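PDB 4QK0: GH127 beta-L-arabinofuranoside, which probably hydrolyses beta-L-arabinofuranosidic bonds as a bacterial GH127 glycoside hydrolase. Local coordinates for residues I27-R31 and L89-K93; R131-L135 and Y173-F178. All coordinates share one frame; numbering follows the deposited sequence. Where two conformers were deposited one is given.

Read from the N terminus, the chain closes interaction 1 first: helix 22-42 is joined at 27-31 by the end of helix 76-92 at 89-93, and the 57 residues between them hold much helix and no strand. Interaction 2 opens only after that, when the loop at 131-135 is met by the end of helix 162-177 at 173-178, with helix 140-158 inside the closed loop. The two therefore run in series, neither nested nor crossed. The centres of interactions 1 and 2 lie 35 Å apart, and the nearest atoms of interactions 1 and 2 about 23 Å apart. Both belong to the GH127 catalytic domain, and helix 140-158 touches segments of each.

Interaction 1: I27-R31 and L89-K93; sequences IDVVR and LLETK
The backbones of R31 on helix 22-42 and L89 near the end of helix 76-92 approach to 6.9 Å between CA atoms, and R31 fills the interval. R31 CG stands anti to the backbone N (chi1 -180°), which carries the chain on toward 89-93, and a bend at chi3 brings R31 NH2 to two acceptors lying close to the guanidinium plane: L89 O at 2.8 Å, with a bent N-H...O angle of 133°, and T92 OG1, also at 2.8 Å and straighter at 152°. L89 O also accepts from T92 N, the two donors arriving from opposite faces of the carbonyl plane. The guanidinium has aliphatic carbons on both faces, L89 CD2 over one and K93 CB over the other, each 3.6 Å from its plane and displaced toward the rim of the group. Water 1 takes a hydrogen bond from R31 NE at 2.6 Å and passes one to K93 O, so the group is held along its edge as well. Deeper in, L89 CD2 meets I27 CG2 at 4.2 Å, while L89 CD1 packs against V30 CG1. I27 and V30 also touch I421, and L89 touches A422, placing helix 413-422 against the buried side of this helix pair.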
loop_
_atom_site.group_PDB
_atom_site.type_symbol
_atom_site.label_atom_id
_atom_site.label_comp_id
_atom_site.label_asym_id
_atom_site.label_seq_id
_atom_site.Cartn_x
_atom_site.Cartn_y
_atom_site.Cartn_z
ATOM N N ILE A 27 18.680 -11.454 28.098
ATOM C CA ILE A 27 18.751 -12.890 28.437
ATOM C C ILE A 27 17.929 -13.207 29.665
ATOM O O ILE A 27 17.215 -14.189 29.687
ATOM C CB ILE A 27 20.214 -13.351 28.608
ATOM C CG1 ILE A 27 20.897 -13.226 27.254
ATOM C CG2 ILE A 27 20.287 -14.785 29.099
ATOM C CD1 ILE A 27 22.203 -13.953 27.147
ATOM N N ASP A 28 18.016 -12.364 30.665
ATOM C CA ASP A 28 17.201 -12.534 31.860
ATOM C C ASP A 28 15.736 -12.505 31.555
ATOM O O ASP A 28 14.965 -13.298 32.114
ATOM C CB ASP A 28 17.539 -11.477 32.921
ATOM C CG ASP A 28 18.970 -11.671 33.506
ATOM O OD1 ASP A 28 19.521 -12.797 33.386
ATOM O OD2 ASP A 28 19.552 -10.703 34.090
ATOM N N VAL A 29 15.336 -11.587 30.672
ATOM C CA VAL A 29 13.938 -11.534 30.233
ATOM C C VAL A 29 13.551 -12.804 29.510
ATOM O O VAL A 29 12.457 -13.362 29.728
ATOM C CB VAL A 29 13.682 -10.299 29.347
ATOM C CG1 VAL A 29 12.383 -10.441 28.592
ATOM C CG2 VAL A 29 13.651 -9.045 30.215
ATOM N N VAL A 30 14.400 -13.277 28.609
ATOM C CA VAL A 30 14.065 -14.538 27.921
ATOM C C VAL A 30 13.938 -15.700 28.895
ATOM O O VAL A 30 13.049 -16.553 28.763
ATOM C CB VAL A 30 15.149 -14.870 26.847
ATOM C CG1 VAL A 30 15.001 -16.290 26.332
ATOM C CG2 VAL A 30 15.043 -13.934 25.679
ATOM N N ARG A 31 14.840 -15.739 29.879
ATOM C CA ARG A 31 14.887 -16.850 30.837
ATOM C C ARG A 31 13.711 -16.841 31.789
ATOM O O ARG A 31 13.132 -17.899 32.061
ATOM C CB ARG A 31 16.203 -16.818 31.651
ATOM C CG ARG A 31 16.318 -17.979 32.684
ATOM C CD ARG A 31 17.633 -17.919 33.447
ATOM N NE ARG A 31 18.631 -18.560 32.607
ATOM C CZ ARG A 31 19.667 -17.976 32.038
ATOM N NH1 ARG A 31 19.931 -16.704 32.253
ATOM N NH2 ARG A 31 20.458 -18.706 31.273
ATOM N N LEU A 89 19.975 -21.427 27.001
ATOM C CA LEU A 89 19.831 -20.898 28.357
ATOM C C LEU A 89 20.649 -21.720 29.358
ATOM O O LEU A 89 21.284 -21.163 30.274
ATOM C CB LEU A 89 18.374 -20.865 28.776
ATOM C CG LEU A 89 17.622 -19.712 28.096
ATOM C CD1 LEU A 89 16.146 -19.822 28.444
ATOM C CD2 LEU A 89 18.116 -18.363 28.506
ATOM N N LEU A 90 20.613 -23.034 29.183
ATOM C CA LEU A 90 21.357 -23.942 30.040
ATOM C C LEU A 90 22.861 -23.826 29.927
ATOM O O LEU A 90 23.535 -24.202 30.862
ATOM C CB LEU A 90 20.950 -25.387 29.776
ATOM C CG LEU A 90 19.495 -25.731 30.096
ATOM C CD1 LEU A 90 19.155 -27.144 29.676
ATOM C CD2 LEU A 90 19.177 -25.553 31.578
ATOM N N GLU A 91 23.398 -23.344 28.806
ATOM C CA GLU A 91 24.835 -23.049 28.700
ATOM C C GLU A 91 25.261 -21.940 29.630
ATOM O O GLU A 91 26.422 -21.883 29.996
ATOM C CB GLU A 91 25.226 -22.578 27.297
ATOM C CG GLU A 91 25.297 -23.650 26.232
ATOM C CD GLU A 91 25.887 -23.162 24.909
ATOM O OE1 GLU A 91 25.726 -21.965 24.575
ATOM O OE2 GLU A 91 26.515 -23.981 24.185
ATOM N N THR A 92 24.373 -21.003 29.950
ATOM C CA THR A 92 24.767 -19.837 30.743
ATOM C C THR A 92 24.204 -19.873 32.167
ATOM O O THR A 92 24.409 -18.952 32.922
ATOM C CB THR A 92 24.350 -18.497 30.069
ATOM O OG1 THR A 92 22.918 -18.374 30.029
ATOM C CG2 THR A 92 24.919 -18.391 28.660
ATOM N N LYS A 93 23.471 -20.919 32.522
ATOM C CA LYS A 93 22.991 -21.086 33.891
ATOM C C LYS A 93 22.250 -22.402 33.982
ATOM O O LYS A 93 21.158 -22.559 33.401
ATOM C CB LYS A 93 22.057 -19.950 34.313
ATOM C CG LYS A 93 21.615 -20.064 35.766
ATOM C CD LYS A 93 20.551 -19.050 36.157
ATOM C CE LYS A 93 19.489 -19.812 37.004
ATOM N NZ LYS A 93 19.453 -19.407 38.439
HETATM O O HOH W 1 18.642 -21.134 32.465
#

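Interaction 2: R131-L135 and Y173-F178; sequences RWMNL and YIGTVF
W132 lays its indole against Y173 and V177 of the last turns of helix 162-177 and F178 just after it, each meeting a different part of the ring. Its CG lies anti to the carbonyl carbon (chi1 -49°), which swings the indole toward the helix, and chi2 turns the N-H edge to Y173 OH. The hydrogen bond from W132 NE1 to Y173 OH measures 3.0 Å, is nearly straight at 164°, and has the oxygen almost in the indole plane; the two rings themselves meet obliquely. One indole face receives two groups: V177 CG1 sits 4.0 Å from the centroid of the five-membered ring in a CH-pi contact, and F178 points its edge at the six-membered ring. The latter pair is T-shaped, with planes at 88° and centroids 4.9 Å apart; F178 CZ comes to 3.5 Å from W132 CE3. R131 CB lies over the opposite indole face. L135 CD1 reaches the same F178 CZ obliquely at 4.0 Å.

Y173 OH sits over the centre of one face of the R131 guanidinium, 3.0 Å from R131 CZ. Angles are poor for hydrogen bonds there, and the charge is instead paired with D116 through a salt bridge from NH2. Y118 adds a cation-pi contact to R131 and an edge-to-face contact to W132.

Were W132 exchanged for an alanine, Y173 OH would probably lose its indole donor and a gap would open beside V177 and F178. W132, Y173 and F178 form an aromatic cluster joining the loop before helix 140-158 to the C-terminal end of helix 162-177, consistent with the (alpha/alpha)6 barrel of the six-hairpin clan.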
loop_
_atom_site.group_PDB
_atom_site.type_symbol
_atom_site.label_atom_id
_atom_site.label_comp_id
_atom_site.label_asym_id
_atom_site.label_seq_id
_atom_site.Cartn_x
_atom_site.Cartn_y
_atom_site.Cartn_z
ATOM N N ARG A 131 2.850 -39.110 3.916
ATOM C CA ARG A 131 4.094 -38.421 4.044
ATOM C C ARG A 131 4.820 -38.208 2.719
ATOM O O ARG A 131 4.661 -38.941 1.740
ATOM C CB ARG A 131 5.006 -39.064 5.073
ATOM C CG ARG A 131 5.521 -40.463 4.737
ATOM C CD ARG A 131 6.205 -41.066 5.949
ATOM N NE ARG A 131 6.693 -42.398 5.645
ATOM C CZ ARG A 131 7.446 -43.176 6.438
ATOM N NH1 ARG A 131 7.869 -42.784 7.621
ATOM N NH2 ARG A 131 7.821 -44.376 5.982
ATOM N N TRP A 132 5.528 -37.098 2.681
ATOM C CA TRP A 132 6.313 -36.730 1.516
ATOM C C TRP A 132 5.534 -36.469 0.224
ATOM O O TRP A 132 6.107 -36.535 -0.845
ATOM C CB TRP A 132 7.366 -37.820 1.226
ATOM C CG TRP A 132 8.232 -38.315 2.395
ATOM C CD1 TRP A 132 8.510 -39.617 2.696
ATOM C CD2 TRP A 132 8.968 -37.514 3.336
ATOM N NE1 TRP A 132 9.389 -39.686 3.785
ATOM C CE2 TRP A 132 9.690 -38.405 4.180
ATOM C CE3 TRP A 132 9.095 -36.137 3.553
ATOM C CZ2 TRP A 132 10.521 -37.950 5.207
ATOM C CZ3 TRP A 132 9.920 -35.683 4.589
ATOM C CH2 TRP A 132 10.611 -36.591 5.415
HETATM N N MSE A 133 4.258 -36.171 0.299
HETATM C CA MSE A 133 3.477 -35.903 -0.910
HETATM C C MSE A 133 3.239 -34.412 -1.140
HETATM O O MSE A 133 2.758 -34.010 -2.186
HETATM C CB MSE A 133 2.143 -36.667 -0.869
HETATM C CG MSE A 133 2.319 -38.195 -0.850
HETATM SE SE MSE A 133 3.150 -38.959 -2.475
HETATM C CE MSE A 133 4.876 -39.663 -1.871
ATOM N N ASN A 134 3.560 -33.571 -0.158
ATOM C CA ASN A 134 3.435 -32.121 -0.299
ATOM C C ASN A 134 4.525 -31.372 0.441
ATOM O O ASN A 134 4.324 -30.709 1.469
ATOM C CB ASN A 134 2.048 -31.602 0.124
ATOM C CG ASN A 134 1.811 -30.170 -0.360
ATOM O OD1 ASN A 134 2.749 -29.442 -0.717
ATOM N ND2 ASN A 134 0.556 -29.767 -0.377
ATOM N N LEU A 135 5.703 -31.452 -0.157
ATOM C CA LEU A 135 6.887 -30.733 0.325
ATOM C C LEU A 135 6.773 -29.253 0.074
ATOM O O LEU A 135 7.396 -28.460 0.775
ATOM C CB LEU A 135 8.154 -31.282 -0.375
ATOM C CG LEU A 135 8.803 -32.570 0.205
ATOM C CD1 LEU A 135 9.367 -32.276 1.569
ATOM C CD2 LEU A 135 7.809 -33.724 0.296
ATOM N N TYR A 173 17.157 -41.314 7.735
ATOM C CA TYR A 173 15.965 -41.712 6.970
ATOM C C TYR A 173 15.733 -40.721 5.836
ATOM O O TYR A 173 15.523 -41.112 4.656
ATOM C CB TYR A 173 14.736 -41.824 7.881
ATOM C CG TYR A 173 13.466 -42.059 7.115
ATOM C CD1 TYR A 173 13.341 -43.112 6.236
ATOM C CD2 TYR A 173 12.383 -41.152 7.223
ATOM C CE1 TYR A 173 12.185 -43.274 5.484
ATOM C CE2 TYR A 173 11.223 -41.298 6.473
ATOM C CZ TYR A 173 11.121 -42.321 5.608
ATOM O OH TYR A 173 9.955 -42.460 4.881
ATOM N N ILE A 174 15.822 -39.425 6.150
ATOM C CA ILE A 174 15.610 -38.399 5.114
ATOM C C ILE A 174 16.583 -38.601 3.919
ATOM O O ILE A 174 16.233 -38.447 2.768
ATOM C CB ILE A 174 15.778 -37.000 5.727
ATOM C CG1 ILE A 174 14.567 -36.685 6.627
ATOM C CG2 ILE A 174 15.970 -35.925 4.636
ATOM C CD1 ILE A 174 14.808 -35.495 7.501
ATOM N N GLY A 175 17.811 -38.957 4.255
ATOM C CA GLY A 175 18.860 -39.279 3.273
ATOM C C GLY A 175 18.527 -40.445 2.378
ATOM O O GLY A 175 18.910 -40.455 1.237
ATOM N N THR A 176 17.772 -41.428 2.887
ATOM C CA THR A 176 17.345 -42.515 2.025
ATOM C C THR A 176 16.237 -42.074 1.114
ATOM O O THR A 176 16.119 -42.578 0.001
ATOM C CB THR A 176 16.894 -43.784 2.792
ATOM O OG1 THR A 176 15.707 -43.530 3.560
ATOM C CG2 THR A 176 18.024 -44.304 3.748
ATOM N N VAL A 177 15.399 -41.174 1.589
ATOM C CA VAL A 177 14.196 -40.815 0.841
ATOM C C VAL A 177 14.496 -39.813 -0.269
ATOM O O VAL A 177 13.969 -39.944 -1.378
ATOM C CB VAL A 177 13.162 -40.196 1.753
ATOM C CG1 VAL A 177 12.026 -39.609 0.943
ATOM C CG2 VAL A 177 12.633 -41.246 2.699
ATOM N N PHE A 178 15.320 -38.829 0.025
ATOM C CA PHE A 178 15.565 -37.754 -0.947
ATOM C C PHE A 178 16.908 -37.836 -1.664
ATOM O O PHE A 178 17.960 -37.981 -1.028
ATOM C CB PHE A 178 15.456 -36.396 -0.258
ATOM C CG PHE A 178 14.064 -36.104 0.197
ATOM C CD1 PHE A 178 13.155 -35.563 -0.663
ATOM C CD2 PHE A 178 13.661 -36.468 1.461
ATOM C CE1 PHE A 178 11.860 -35.325 -0.261
ATOM C CE2 PHE A 178 12.365 -36.228 1.889
ATOM C CZ PHE A 178 11.458 -35.664 1.021
#